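Local coordinates for cobalamin biosynthesis protein CobN (Mycobacterium tuberculosis, PDB 7C6O) that is the large, catalytic subunit of cobaltochelatase, which inserts cobalt into the corrin ring precursor during cobalamin biosynthesis, probably together with partner subunits, at residues A[41-47]-A[61-67]; A[88-92]-A[114-118]; A[173-179]-A[195-201]; A[151-155]-A[165-169]. One frame throughout, in Å; residues are numbered along the deposited sequence. Where two conformers were deposited one is given.

Contact 1 (A[41-47]-A[61-67]); sequences TVLLLST and NYRWANP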
loop_
_atom_site.group_PDB
_atom_site.type_symbol
_atom_site.label_atom_id
_atom_site.label_comp_id
_atom_site.label_asym_id
_atom_site.label_seq_id
_atom_site.Cartn_x
_atom_site.Cartn_y
_atom_site.Cartn_z
ATOM N N THR A 41 14.220 -44.581 -31.725
ATOM C CA THR A 41 14.493 -43.375 -30.955
ATOM C C THR A 41 14.475 -42.165 -31.881
ATOM O O THR A 41 15.228 -42.113 -32.858
ATOM C CB THR A 41 15.839 -43.478 -30.246
ATOM O OG1 THR A 41 15.820 -44.587 -29.340
ATOM C CG2 THR A 41 16.122 -42.204 -29.472
ATOM N N VAL A 42 13.624 -41.193 -31.567
ATOM C CA VAL A 42 13.540 -39.943 -32.313
ATOM C C VAL A 42 14.126 -38.841 -31.445
ATOM O O VAL A 42 13.649 -38.598 -30.329
ATOM C CB VAL A 42 12.096 -39.618 -32.721
ATOM C CG1 VAL A 42 12.027 -38.245 -33.375
ATOM C CG2 VAL A 42 11.562 -40.687 -33.662
ATOM N N LEU A 43 15.161 -38.180 -31.950
ATOM C CA LEU A 43 15.771 -37.049 -31.264
ATOM C C LEU A 43 15.078 -35.767 -31.712
ATOM O O LEU A 43 15.054 -35.455 -32.907
ATOM C CB LEU A 43 17.270 -36.988 -31.557
ATOM C CG LEU A 43 18.039 -35.792 -30.988
ATOM C CD1 LEU A 43 17.941 -35.756 -29.471
ATOM C CD2 LEU A 43 19.490 -35.832 -31.435
ATOM N N LEU A 44 14.509 -35.035 -30.756
ATOM C CA LEU A 44 13.846 -33.762 -31.014
ATOM C C LEU A 44 14.718 -32.633 -30.482
ATOM O O LEU A 44 14.954 -32.547 -29.273
ATOM C CB LEU A 44 12.463 -33.722 -30.360
ATOM C CG LEU A 44 11.710 -32.395 -30.464
ATOM C CD1 LEU A 44 11.466 -32.034 -31.925
ATOM C CD2 LEU A 44 10.402 -32.462 -29.691
ATOM N N LEU A 45 15.191 -31.774 -31.382
ATOM C CA LEU A 45 15.988 -30.599 -31.030
ATOM C C LEU A 45 15.154 -29.369 -31.372
ATOM O O LEU A 45 15.020 -29.012 -32.544
ATOM C CB LEU A 45 17.316 -30.592 -31.782
ATOM C CG LEU A 45 18.207 -31.822 -31.614
ATOM C CD1 LEU A 45 19.338 -31.810 -32.631
ATOM C CD2 LEU A 45 18.756 -31.883 -30.193
ATOM N N SER A 46 14.592 -28.723 -30.355
ATOM C CA SER A 46 13.738 -27.562 -30.562
ATOM C C SER A 46 14.109 -26.462 -29.582
ATOM O O SER A 46 14.360 -26.724 -28.404
ATOM C CB SER A 46 12.254 -27.913 -30.396
ATOM O OG SER A 46 11.435 -26.777 -30.625
ATOM N N THR A 47 14.142 -25.228 -30.075
ATOM C CA THR A 47 14.346 -24.086 -29.200
ATOM C C THR A 47 13.092 -23.718 -28.422
ATOM O O THR A 47 13.133 -22.783 -27.615
ATOM C CB THR A 47 14.827 -22.883 -30.009
ATOM O OG1 THR A 47 13.952 -22.677 -31.123
ATOM C CG2 THR A 47 16.242 -23.120 -30.514
ATOM N N ASN A 61 9.115 -42.795 -27.547
ATOM C CA ASN A 61 10.554 -42.926 -27.320
ATOM C C ASN A 61 11.265 -41.743 -27.968
ATOM O O ASN A 61 11.832 -41.826 -29.061
ATOM C CB ASN A 61 11.074 -44.252 -27.857
ATOM C CG ASN A 61 12.545 -44.456 -27.558
ATOM O OD1 ASN A 61 13.092 -43.835 -26.647
ATOM N ND2 ASN A 61 13.195 -45.320 -28.327
ATOM N N TYR A 62 11.236 -40.621 -27.261
ATOM C CA TYR A 62 11.892 -39.396 -27.683
ATOM C C TYR A 62 13.124 -39.128 -26.831
ATOM O O TYR A 62 13.145 -39.436 -25.635
ATOM C CB TYR A 62 10.960 -38.184 -27.543
ATOM C CG TYR A 62 9.996 -37.901 -28.675
ATOM C CD1 TYR A 62 10.436 -37.337 -29.865
ATOM C CD2 TYR A 62 8.632 -38.123 -28.521
ATOM C CE1 TYR A 62 9.551 -37.046 -30.890
ATOM C CE2 TYR A 62 7.739 -37.832 -29.538
ATOM C CZ TYR A 62 8.204 -37.293 -30.720
ATOM O OH TYR A 62 7.318 -37.001 -31.734
ATOM N N ARG A 63 14.154 -38.578 -27.461
ATOM C CA ARG A 63 15.190 -37.822 -26.778
ATOM C C ARG A 63 15.000 -36.352 -27.128
ATOM O O ARG A 63 14.546 -36.020 -28.226
ATOM C CB ARG A 63 16.597 -38.274 -27.181
ATOM C CG ARG A 63 16.862 -39.759 -27.026
ATOM C CD ARG A 63 16.878 -40.197 -25.573
ATOM N NE ARG A 63 17.114 -41.632 -25.464
ATOM C CZ ARG A 63 16.154 -42.550 -25.511
ATOM N NH1 ARG A 63 14.889 -42.180 -25.657
ATOM N NH2 ARG A 63 16.457 -43.836 -25.411
ATOM N N TRP A 64 15.334 -35.469 -26.191
ATOM C CA TRP A 64 15.091 -34.052 -26.422
ATOM C C TRP A 64 16.228 -33.206 -25.874
ATOM O O TRP A 64 16.899 -33.577 -24.907
ATOM C CB TRP A 64 13.772 -33.599 -25.793
ATOM C CG TRP A 64 13.625 -34.010 -24.368
ATOM C CD1 TRP A 64 14.155 -33.387 -23.276
ATOM C CD2 TRP A 64 12.897 -35.139 -23.875
ATOM N NE1 TRP A 64 13.800 -34.059 -22.133
ATOM C CE2 TRP A 64 13.028 -35.139 -22.473
ATOM C CE3 TRP A 64 12.145 -36.149 -24.483
ATOM C CZ2 TRP A 64 12.437 -36.111 -21.668
ATOM C CZ3 TRP A 64 11.559 -37.113 -23.683
ATOM C CH2 TRP A 64 11.709 -37.087 -22.290
ATOM N N ALA A 65 16.422 -32.053 -26.508
ATOM C CA ALA A 65 17.380 -31.059 -26.051
ATOM C C ALA A 65 17.060 -29.741 -26.734
ATOM O O ALA A 65 16.539 -29.717 -27.853
ATOM C CB ALA A 65 18.824 -31.477 -26.347
ATOM N N ASN A 66 17.371 -28.647 -26.043
ATOM C CA ASN A 66 17.213 -27.317 -26.610
ATOM C C ASN A 66 18.530 -26.887 -27.243
ATOM O O ASN A 66 19.545 -26.814 -26.539
ATOM C CB ASN A 66 16.795 -26.325 -25.539
ATOM C CG ASN A 66 16.332 -25.004 -26.117
ATOM O OD1 ASN A 66 16.949 -24.463 -27.035
ATOM N ND2 ASN A 66 15.233 -24.479 -25.584
ATOM N N PRO A 67 18.564 -26.599 -28.548
ATOM C CA PRO A 67 19.837 -26.224 -29.189
ATOM C C PRO A 67 20.509 -25.009 -28.573
ATOM O O PRO A 67 21.729 -24.863 -28.713
ATOM C CB PRO A 67 19.430 -25.956 -30.645
ATOM C CG PRO A 67 18.174 -26.730 -30.838
ATOM C CD PRO A 67 17.462 -26.694 -29.519
#

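Contact 2 (A[88-92]-A[114-118]); sequences RILGG and SGEQA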
loop_
_atom_site.group_PDB
_atom_site.type_symbol
_atom_site.label_atom_id
_atom_site.label_comp_id
_atom_site.label_asym_id
_atom_site.label_seq_id
_atom_site.Cartn_x
_atom_site.Cartn_y
_atom_site.Cartn_z
ATOM N N ARG A 88 13.734 -28.033 -34.855
ATOM C CA ARG A 88 12.787 -26.930 -35.007
ATOM C C ARG A 88 13.394 -25.676 -34.393
ATOM O O ARG A 88 13.616 -25.627 -33.179
ATOM C CB ARG A 88 11.442 -27.254 -34.341
ATOM C CG ARG A 88 10.368 -26.180 -34.540
ATOM C CD ARG A 88 8.970 -26.720 -34.231
ATOM N NE ARG A 88 7.926 -25.736 -34.513
ATOM C CZ ARG A 88 7.313 -25.008 -33.583
ATOM N NH1 ARG A 88 7.631 -25.154 -32.303
ATOM N NH2 ARG A 88 6.377 -24.138 -33.933
ATOM N N ILE A 89 13.666 -24.667 -35.226
ATOM C CA ILE A 89 14.288 -23.428 -34.768
ATOM C C ILE A 89 13.665 -22.230 -35.477
ATOM O O ILE A 89 13.110 -22.340 -36.571
ATOM C CB ILE A 89 15.819 -23.411 -34.996
ATOM C CG1 ILE A 89 16.135 -23.507 -36.489
ATOM C CG2 ILE A 89 16.510 -24.526 -34.217
ATOM C CD1 ILE A 89 17.613 -23.445 -36.801
ATOM N N LEU A 90 13.781 -21.070 -34.837
ATOM C CA LEU A 90 13.501 -19.796 -35.484
ATOM C C LEU A 90 14.749 -19.286 -36.193
ATOM O O LEU A 90 15.878 -19.567 -35.783
ATOM C CB LEU A 90 13.033 -18.754 -34.468
ATOM C CG LEU A 90 11.670 -18.950 -33.813
ATOM C CD1 LEU A 90 11.462 -17.898 -32.737
ATOM C CD2 LEU A 90 10.574 -18.870 -34.856
ATOM N N GLY A 91 14.537 -18.526 -37.265
ATOM C CA GLY A 91 15.629 -17.900 -37.978
ATOM C C GLY A 91 16.191 -18.693 -39.137
ATOM O O GLY A 91 17.185 -18.261 -39.735
ATOM N N GLY A 92 15.603 -19.837 -39.469
ATOM C CA GLY A 92 16.050 -20.595 -40.616
ATOM C C GLY A 92 17.383 -21.300 -40.403
ATOM O O GLY A 92 17.897 -21.438 -39.294
ATOM N N SER A 114 10.668 -25.113 -39.305
ATOM C CA SER A 114 10.780 -23.765 -38.774
ATOM C C SER A 114 9.848 -23.574 -37.584
ATOM O O SER A 114 8.787 -24.198 -37.496
ATOM C CB SER A 114 10.456 -22.738 -39.862
ATOM O OG SER A 114 10.421 -21.425 -39.339
ATOM N N GLY A 115 10.260 -22.704 -36.662
ATOM C CA GLY A 115 9.386 -22.299 -35.579
ATOM C C GLY A 115 8.371 -21.249 -35.974
ATOM O O GLY A 115 7.418 -21.004 -35.229
ATOM N N GLU A 116 8.569 -20.623 -37.129
ATOM C CA GLU A 116 7.583 -19.713 -37.690
ATOM C C GLU A 116 6.356 -20.492 -38.160
ATOM O O GLU A 116 6.400 -21.708 -38.366
ATOM C CB GLU A 116 8.187 -18.927 -38.858
ATOM C CG GLU A 116 9.296 -17.935 -38.480
ATOM C CD GLU A 116 10.664 -18.582 -38.316
ATOM O OE1 GLU A 116 10.730 -19.795 -38.032
ATOM O OE2 GLU A 116 11.684 -17.875 -38.471
ATOM N N GLN A 117 5.248 -19.769 -38.339
ATOM C CA GLN A 117 4.009 -20.411 -38.775
ATOM C C GLN A 117 4.127 -20.941 -40.199
ATOM O O GLN A 117 3.711 -22.068 -40.487
ATOM C CB GLN A 117 2.840 -19.432 -38.659
ATOM C CG GLN A 117 2.548 -18.984 -37.237
ATOM C CD GLN A 117 1.266 -18.182 -37.137
ATOM O OE1 GLN A 117 0.458 -18.168 -38.067
ATOM N NE2 GLN A 117 1.073 -17.508 -36.011
ATOM N N ALA A 118 4.674 -20.138 -41.110
ATOM C CA ALA A 118 4.907 -20.591 -42.473
ATOM C C ALA A 118 6.177 -21.428 -42.527
ATOM O O ALA A 118 7.205 -21.049 -41.955
ATOM C CB ALA A 118 5.015 -19.400 -43.427
HETATM O O HOH W 1 6.712 -26.265 -37.096
HETATM O O HOH W 2 5.601 -23.738 -36.704
HETATM O O HOH W 3 13.291 -21.180 -39.082
#

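Contact 3 (A[173-179]-A[195-201]); sequences TPTWGVL and YYRAQHL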
loop_
_atom_site.group_PDB
_atom_site.type_symbol
_atom_site.label_atom_id
_atom_site.label_comp_id
_atom_site.label_asym_id
_atom_site.label_seq_id
_atom_site.Cartn_x
_atom_site.Cartn_y
_atom_site.Cartn_z
ATOM N N THR A 173 -5.358 -27.532 -32.450
ATOM C CA THR A 173 -5.639 -27.297 -31.048
ATOM C C THR A 173 -6.346 -25.964 -30.887
ATOM O O THR A 173 -5.864 -24.948 -31.407
ATOM C CB THR A 173 -4.349 -27.308 -30.229
ATOM O OG1 THR A 173 -3.294 -26.717 -31.000
ATOM C CG2 THR A 173 -3.971 -28.734 -29.865
ATOM N N PRO A 174 -7.479 -25.925 -30.191
ATOM C CA PRO A 174 -8.246 -24.680 -30.099
ATOM C C PRO A 174 -7.483 -23.611 -29.332
ATOM O O PRO A 174 -6.558 -23.890 -28.566
ATOM C CB PRO A 174 -9.518 -25.092 -29.347
ATOM C CG PRO A 174 -9.522 -26.592 -29.343
ATOM C CD PRO A 174 -8.093 -27.014 -29.418
ATOM N N THR A 175 -7.884 -22.359 -29.560
ATOM C CA THR A 175 -7.303 -21.253 -28.812
ATOM C C THR A 175 -7.696 -21.295 -27.343
ATOM O O THR A 175 -6.992 -20.722 -26.505
ATOM C CB THR A 175 -7.721 -19.919 -29.433
ATOM O OG1 THR A 175 -9.148 -19.804 -29.403
ATOM C CG2 THR A 175 -7.249 -19.838 -30.877
ATOM N N TRP A 176 -8.799 -21.965 -27.018
ATOM C CA TRP A 176 -9.233 -22.152 -25.642
ATOM C C TRP A 176 -9.998 -23.465 -25.564
ATOM O O TRP A 176 -10.505 -23.966 -26.569
ATOM C CB TRP A 176 -10.108 -20.989 -25.162
ATOM C CG TRP A 176 -11.477 -20.993 -25.771
ATOM C CD1 TRP A 176 -11.852 -20.422 -26.953
ATOM C CD2 TRP A 176 -12.654 -21.602 -25.227
ATOM N NE1 TRP A 176 -13.191 -20.638 -27.178
ATOM C CE2 TRP A 176 -13.706 -21.361 -26.134
ATOM C CE3 TRP A 176 -12.919 -22.328 -24.062
ATOM C CZ2 TRP A 176 -15.002 -21.819 -25.911
ATOM C CZ3 TRP A 176 -14.209 -22.783 -23.843
ATOM C CH2 TRP A 176 -15.233 -22.526 -24.763
ATOM N N GLY A 177 -10.084 -24.020 -24.361
ATOM C CA GLY A 177 -10.820 -25.260 -24.202
ATOM C C GLY A 177 -10.878 -25.680 -22.751
ATOM O O GLY A 177 -10.393 -24.984 -21.853
ATOM N N VAL A 178 -11.479 -26.849 -22.541
ATOM C CA VAL A 178 -11.703 -27.407 -21.214
ATOM C C VAL A 178 -10.694 -28.516 -20.964
ATOM O O VAL A 178 -10.356 -29.285 -21.874
ATOM C CB VAL A 178 -13.143 -27.938 -21.077
ATOM C CG1 VAL A 178 -13.471 -28.236 -19.618
ATOM C CG2 VAL A 178 -14.138 -26.950 -21.666
ATOM N N LEU A 179 -10.200 -28.597 -19.730
ATOM C CA LEU A 179 -9.453 -29.765 -19.279
ATOM C C LEU A 179 -10.464 -30.827 -18.867
ATOM O O LEU A 179 -11.152 -30.677 -17.852
ATOM C CB LEU A 179 -8.523 -29.404 -18.124
ATOM C CG LEU A 179 -7.674 -30.549 -17.568
ATOM C CD1 LEU A 179 -6.706 -31.070 -18.622
ATOM C CD2 LEU A 179 -6.926 -30.112 -16.318
ATOM N N TYR A 195 -6.019 -21.139 -16.892
ATOM C CA TYR A 195 -4.582 -21.334 -17.013
ATOM C C TYR A 195 -4.165 -21.175 -18.470
ATOM O O TYR A 195 -4.997 -21.076 -19.374
ATOM C CB TYR A 195 -4.147 -22.699 -16.456
ATOM C CG TYR A 195 -4.680 -23.907 -17.197
ATOM C CD1 TYR A 195 -5.995 -24.322 -17.034
ATOM C CD2 TYR A 195 -3.856 -24.651 -18.036
ATOM C CE1 TYR A 195 -6.483 -25.433 -17.700
ATOM C CE2 TYR A 195 -4.334 -25.764 -18.706
ATOM C CZ TYR A 195 -5.648 -26.153 -18.534
ATOM O OH TYR A 195 -6.132 -27.260 -19.197
ATOM N N TYR A 196 -2.854 -21.143 -18.690
ATOM C CA TYR A 196 -2.314 -20.810 -19.999
ATOM C C TYR A 196 -2.367 -21.995 -20.955
ATOM O O TYR A 196 -2.119 -23.143 -20.572
ATOM C CB TYR A 196 -0.877 -20.305 -19.866
ATOM C CG TYR A 196 -0.798 -18.816 -19.624
ATOM C CD1 TYR A 196 -1.487 -17.927 -20.440
ATOM C CD2 TYR A 196 -0.052 -18.300 -18.572
ATOM C CE1 TYR A 196 -1.426 -16.562 -20.224
ATOM C CE2 TYR A 196 0.013 -16.936 -18.346
ATOM C CZ TYR A 196 -0.675 -16.074 -19.175
ATOM O OH TYR A 196 -0.616 -14.715 -18.957
ATOM N N ARG A 197 -2.691 -21.692 -22.216
ATOM C CA ARG A 197 -2.752 -22.703 -23.267
ATOM C C ARG A 197 -1.413 -23.406 -23.448
ATOM O O ARG A 197 -1.377 -24.610 -23.732
ATOM C CB ARG A 197 -3.199 -22.040 -24.572
ATOM C CG ARG A 197 -3.328 -22.953 -25.780
ATOM C CD ARG A 197 -3.850 -22.150 -26.967
ATOM N NE ARG A 197 -4.069 -22.968 -28.154
ATOM C CZ ARG A 197 -3.150 -23.182 -29.088
ATOM N NH1 ARG A 197 -1.946 -22.639 -28.967
ATOM N NH2 ARG A 197 -3.433 -23.937 -30.142
ATOM N N ALA A 198 -0.306 -22.679 -23.274
ATOM C CA ALA A 198 1.013 -23.279 -23.436
ATOM C C ALA A 198 1.224 -24.435 -22.464
ATOM O O ALA A 198 1.866 -25.436 -22.808
ATOM C CB ALA A 198 2.098 -22.219 -23.251
ATOM N N GLN A 199 0.694 -24.318 -21.244
ATOM C CA GLN A 199 0.815 -25.413 -20.287
ATOM C C GLN A 199 -0.061 -26.592 -20.689
ATOM O O GLN A 199 0.327 -27.752 -20.506
ATOM C CB GLN A 199 0.454 -24.932 -18.882
ATOM C CG GLN A 199 1.278 -23.753 -18.399
ATOM C CD GLN A 199 2.760 -24.065 -18.325
ATOM O OE1 GLN A 199 3.159 -25.168 -17.949
ATOM N NE2 GLN A 199 3.586 -23.093 -18.691
ATOM N N HIS A 200 -1.249 -26.318 -21.230
ATOM C CA HIS A 200 -2.116 -27.399 -21.690
ATOM C C HIS A 200 -1.449 -28.186 -22.812
ATOM O O HIS A 200 -1.445 -29.423 -22.803
ATOM C CB HIS A 200 -3.460 -26.833 -22.152
ATOM C CG HIS A 200 -4.473 -27.884 -22.484
ATOM N ND1 HIS A 200 -5.198 -28.550 -21.519
ATOM C CD2 HIS A 200 -4.877 -28.390 -23.674
ATOM C CE1 HIS A 200 -6.008 -29.417 -22.099
ATOM N NE2 HIS A 200 -5.833 -29.340 -23.408
ATOM N N LEU A 201 -0.864 -27.479 -23.781
ATOM C CA LEU A 201 -0.215 -28.151 -24.904
ATOM C C LEU A 201 0.979 -28.976 -24.444
ATOM O O LEU A 201 1.223 -30.072 -24.963
ATOM C CB LEU A 201 0.220 -27.125 -25.946
ATOM C CG LEU A 201 -0.914 -26.379 -26.645
ATOM C CD1 LEU A 201 -0.358 -25.387 -27.647
ATOM C CD2 LEU A 201 -1.829 -27.370 -27.324
#

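Contact 4 (A[151-155]-A[165-169]); sequences ELHAF and FGFTP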
loop_
_atom_site.group_PDB
_atom_site.type_symbol
_atom_site.label_atom_id
_atom_site.label_comp_id
_atom_site.label_asym_id
_atom_site.label_seq_id
_atom_site.Cartn_x
_atom_site.Cartn_y
_atom_site.Cartn_z
ATOM N N GLU A 151 1.644 -38.654 -32.190
ATOM C CA GLU A 151 1.435 -39.119 -33.558
ATOM C C GLU A 151 2.614 -38.767 -34.458
ATOM O O GLU A 151 2.908 -39.510 -35.400
ATOM C CB GLU A 151 0.137 -38.541 -34.124
ATOM C CG GLU A 151 -1.104 -38.935 -33.331
ATOM C CD GLU A 151 -1.285 -40.438 -33.238
ATOM O OE1 GLU A 151 -1.232 -41.114 -34.288
ATOM O OE2 GLU A 151 -1.470 -40.946 -32.110
ATOM N N LEU A 152 3.300 -37.651 -34.184
ATOM C CA LEU A 152 4.478 -37.298 -34.972
ATOM C C LEU A 152 5.527 -38.399 -34.919
ATOM O O LEU A 152 6.123 -38.751 -35.946
ATOM C CB LEU A 152 5.078 -35.980 -34.481
ATOM C CG LEU A 152 6.412 -35.589 -35.129
ATOM C CD1 LEU A 152 6.241 -35.278 -36.621
ATOM C CD2 LEU A 152 7.045 -34.414 -34.393
ATOM N N HIS A 153 5.767 -38.952 -33.729
ATOM C CA HIS A 153 6.743 -40.026 -33.590
ATOM C C HIS A 153 6.377 -41.210 -34.477
ATOM O O HIS A 153 7.228 -41.754 -35.190
ATOM C CB HIS A 153 6.837 -40.453 -32.125
ATOM C CG HIS A 153 7.971 -41.384 -31.837
ATOM N ND1 HIS A 153 8.005 -42.683 -32.299
ATOM C CD2 HIS A 153 9.110 -41.209 -31.124
ATOM C CE1 HIS A 153 9.119 -43.264 -31.888
ATOM N NE2 HIS A 153 9.805 -42.392 -31.173
ATOM N N ALA A 154 5.105 -41.613 -34.451
ATOM C CA ALA A 154 4.670 -42.745 -35.263
ATOM C C ALA A 154 4.684 -42.398 -36.748
ATOM O O ALA A 154 5.064 -43.231 -37.581
ATOM C CB ALA A 154 3.277 -43.192 -34.827
ATOM N N PHE A 155 4.270 -41.178 -37.098
ATOM C CA PHE A 155 4.313 -40.751 -38.492
ATOM C C PHE A 155 5.729 -40.835 -39.046
ATOM O O PHE A 155 5.947 -41.340 -40.152
ATOM C CB PHE A 155 3.770 -39.327 -38.628
ATOM C CG PHE A 155 4.057 -38.698 -39.964
ATOM C CD1 PHE A 155 3.315 -39.048 -41.083
ATOM C CD2 PHE A 155 5.079 -37.770 -40.105
ATOM C CE1 PHE A 155 3.581 -38.482 -42.316
ATOM C CE2 PHE A 155 5.351 -37.196 -41.335
ATOM C CZ PHE A 155 4.603 -37.553 -42.444
ATOM N N PHE A 165 3.494 -48.702 -36.974
ATOM C CA PHE A 165 2.762 -48.265 -35.790
ATOM C C PHE A 165 1.372 -47.754 -36.143
ATOM O O PHE A 165 0.435 -47.924 -35.356
ATOM C CB PHE A 165 3.538 -47.170 -35.053
ATOM C CG PHE A 165 4.827 -47.637 -34.446
ATOM C CD1 PHE A 165 4.842 -48.224 -33.191
ATOM C CD2 PHE A 165 6.024 -47.477 -35.121
ATOM C CE1 PHE A 165 6.030 -48.653 -32.627
ATOM C CE2 PHE A 165 7.214 -47.904 -34.565
ATOM C CZ PHE A 165 7.217 -48.492 -33.315
ATOM N N GLY A 166 1.217 -47.135 -37.310
ATOM C CA GLY A 166 -0.009 -46.434 -37.629
ATOM C C GLY A 166 -0.020 -45.066 -36.979
ATOM O O GLY A 166 0.580 -44.878 -35.916
ATOM N N PHE A 167 -0.690 -44.099 -37.601
ATOM C CA PHE A 167 -0.681 -42.741 -37.083
ATOM C C PHE A 167 -1.935 -42.008 -37.535
ATOM O O PHE A 167 -2.544 -42.338 -38.556
ATOM C CB PHE A 167 0.575 -41.975 -37.533
ATOM C CG PHE A 167 0.773 -41.954 -39.025
ATOM C CD1 PHE A 167 0.141 -41.004 -39.811
ATOM C CD2 PHE A 167 1.598 -42.885 -39.639
ATOM C CE1 PHE A 167 0.320 -40.983 -41.181
ATOM C CE2 PHE A 167 1.783 -42.869 -41.009
ATOM C CZ PHE A 167 1.144 -41.917 -41.781
ATOM N N THR A 168 -2.303 -41.000 -36.759
ATOM C CA THR A 168 -3.353 -40.010 -36.931
ATOM C C THR A 168 -2.775 -38.740 -37.543
ATOM O O THR A 168 -1.668 -38.326 -37.179
ATOM C CB THR A 168 -4.002 -39.685 -35.581
ATOM O OG1 THR A 168 -4.602 -40.871 -35.046
ATOM C CG2 THR A 168 -5.065 -38.605 -35.719
ATOM N N PRO A 169 -3.474 -38.121 -38.490
ATOM C CA PRO A 169 -3.010 -36.843 -39.046
ATOM C C PRO A 169 -2.920 -35.778 -37.967
ATOM O O PRO A 169 -3.485 -35.944 -36.876
ATOM C CB PRO A 169 -4.093 -36.496 -40.082
ATOM C CG PRO A 169 -4.704 -37.808 -40.442
ATOM C CD PRO A 169 -4.661 -38.636 -39.195
HETATM O O HOH W 4 -0.165 -43.734 -33.420
#

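Contact 1 (A[41-47]-A[61-67])
Strands 42-46 and 62-65 run parallel as the two strands of a beta-alpha-beta unit, with helix 49-58 making the crossover between them; they form one side of a four-stranded parallel sheet in which 62-65 is an outermost strand. Backbone hydrogen bonds carry the pairing. Val-42 N bonds to Asn-61 O, Arg-63 N returns one to Val-42 O, and Leu-44 N reaches Arg-63 O at 2.7 Å. Ala-65 N to Leu-44 O continues the series, which fades into a weak bond of 3.3 Å from Ser-46 N to Ala-65 O.

Apolar contacts lie on both faces. On the face turned to helix 49-58, Val-42 and Tyr-62 stand alongside each other, CG1 of the valine 3.7 Å from CE1 of the ring, while the phenol OH bonds to Leu-149 O. The face that meets helix 72-79 carries Leu-43 and Leu-45; Leu-45 CD2 lies 3.9 Å from Ala-65 CB.

Polar groups gather at the start of the pair. Asn-61 ND2 makes a weak bond to Thr-41 OG1. In the conformer described, one of two, Arg-63 is bent at chi2 (-68°), folds back along its own strand and gives NH1 to Asn-61 OD1 at 2.6 Å; in that same conformer the methyl CG2 of Thr-41 sits over the centre of one guanidinium face, 3.9 Å above its plane.

Contact 2 (A[88-92]-A[114-118])
Glu-116 doubles back at chi2 (82°), which carries its carboxylate across to Leu-90 and Gly-91, whereas Arg-88 starts with CG opposite its backbone N (chi1 -176°) and stays extended to NE, so that its guanidinium runs out over Gly-115. The two side chains thus reach across the gap in opposite senses, beside the C-terminal ends of strands 84-89 and 110-114, neighbours in the parallel sheet. There the strands separate into loops; Gly-115 N to Ile-89 O, 2.9 Å, is the direct backbone bond between the segments.

Glu-116 OE2 receives Gly-91 N on its syn side at 3.2 Å, the N-H pointing almost straight at it (172°). Leu-90 CD2 lies against Gly-115 C at 3.4 Å. Gly-115 CA packs 3.6 Å above one guanidinium face of Arg-88, offset toward the rim. In the Ser-114 conformer described, OG accepts from Glu-116 N, a tentative ST turn.

Waters fill in the remaining polar links. One joins Arg-88 NE to Ser-114 O, a second joins Arg-88 NH2 to Glu-116 O, and a third accepts from Gly-92 N at 2.7 Å and lies within bonding distance of Ile-89 O. Because Arg-88 NH1 is engaged by Asp-51 in a salt bridge, its charge is probably balanced mainly there, and its hold on the 114-118 loop is largely water-mediated.

Contact 3 (A[173-179]-A[195-201])
Past the end of strand 190-196 the chain turns directly into helix 197-202, with Tyr-196 at its N-cap position, and this corner faces the 173-179 segment without any backbone pairing between the two. Arg-197 bridges the gap with a chain extended as far as NE. Its NE donates to Pro-174 O at 2.7 Å, nearly straight (171°) and in the guanidinium plane, while NH2 reaches Thr-173 O at 2.9 Å from above that carbonyl's plane. Two successive carbonyls thus fix the rotation of the guanidinium.

Strands 176-178 and 190-196 belong to one mixed sheet but are not neighbours in it: strand 221-227 runs between them, so side chains make the link. Leu-179 CB approaches Tyr-195 OH to 3.4 Å, and Leu-179 CD1 lies at the edge of the His-200 ring, 3.9 Å from its CE1. Tyr-195 OH and His-200 ND1 share a hydrogen bond of 2.8 Å, and His-200 also stacks on Tyr-226. Beside the arginine, Leu-201 CD2 meets Thr-173 CG2 at 3.6 Å.

Contact 4 (A[151-155]-A[165-169])
Glu-151 crosses Thr-168 at a slant, meeting it in turn from CB to OE1: CB is 3.6 Å from Thr-168 O, CG and CD pass the threonine CB, and the tip atom OE1 accepts from Thr-168 N at 2.7 Å. That N-H comes to the anti side of the oxygen and about 30° out of the carboxylate plane. The bend at chi2 (-58°) brings OE1 back over the loop backbone, where it also approaches Phe-167 CA to 3.3 Å. A water donates both to OE1 and to Gly-166 O, giving the same carboxylate oxygen a second hydrogen bond.

The contact packs the connection after helix 146-161, which leads to strand 176-178, back on the flank of that helix, with Asp-158 holding the backbone N of Phe-165 and Gly-166. One turn on from Glu-151, Ala-154 CB rests against Gly-166 O and the CB atoms of Phe-165 and Phe-167. Phe-167 and Phe-155 form a T-shaped pair, with centroids 5.2 Å apart and planes at 88°: the edge of Phe-155 points at the face of Phe-167, and Phe-155 CD1 comes to 3.6 Å from Phe-167 CE1. Phe-155 CA adds a CH-pi contact over the Phe-167 ring, 4.0 Å from its centroid.

Contacts 1 and 2 belong to the same four-stranded parallel sheet. Contact 1 includes buried beta pairing with apolar faces; contact 2 lies where two strands part at their C-terminal ends, with loops, waters and charged groups. They touch through a probable backbone hydrogen bond from Arg-88 N to Leu-45 O. Contact 4, partly buried, backs onto contact 1: His-153 NE2 probably bonds Asn-61 O and its ring meets Tyr-62. Its own chemistry is an aromatic pair and a carboxylate-to-backbone bond. Contact 3, a surface contact about 22 to 23 Å from the others between centres, belongs to the separate mixed sheet and relies on an arginine gripping carbonyls.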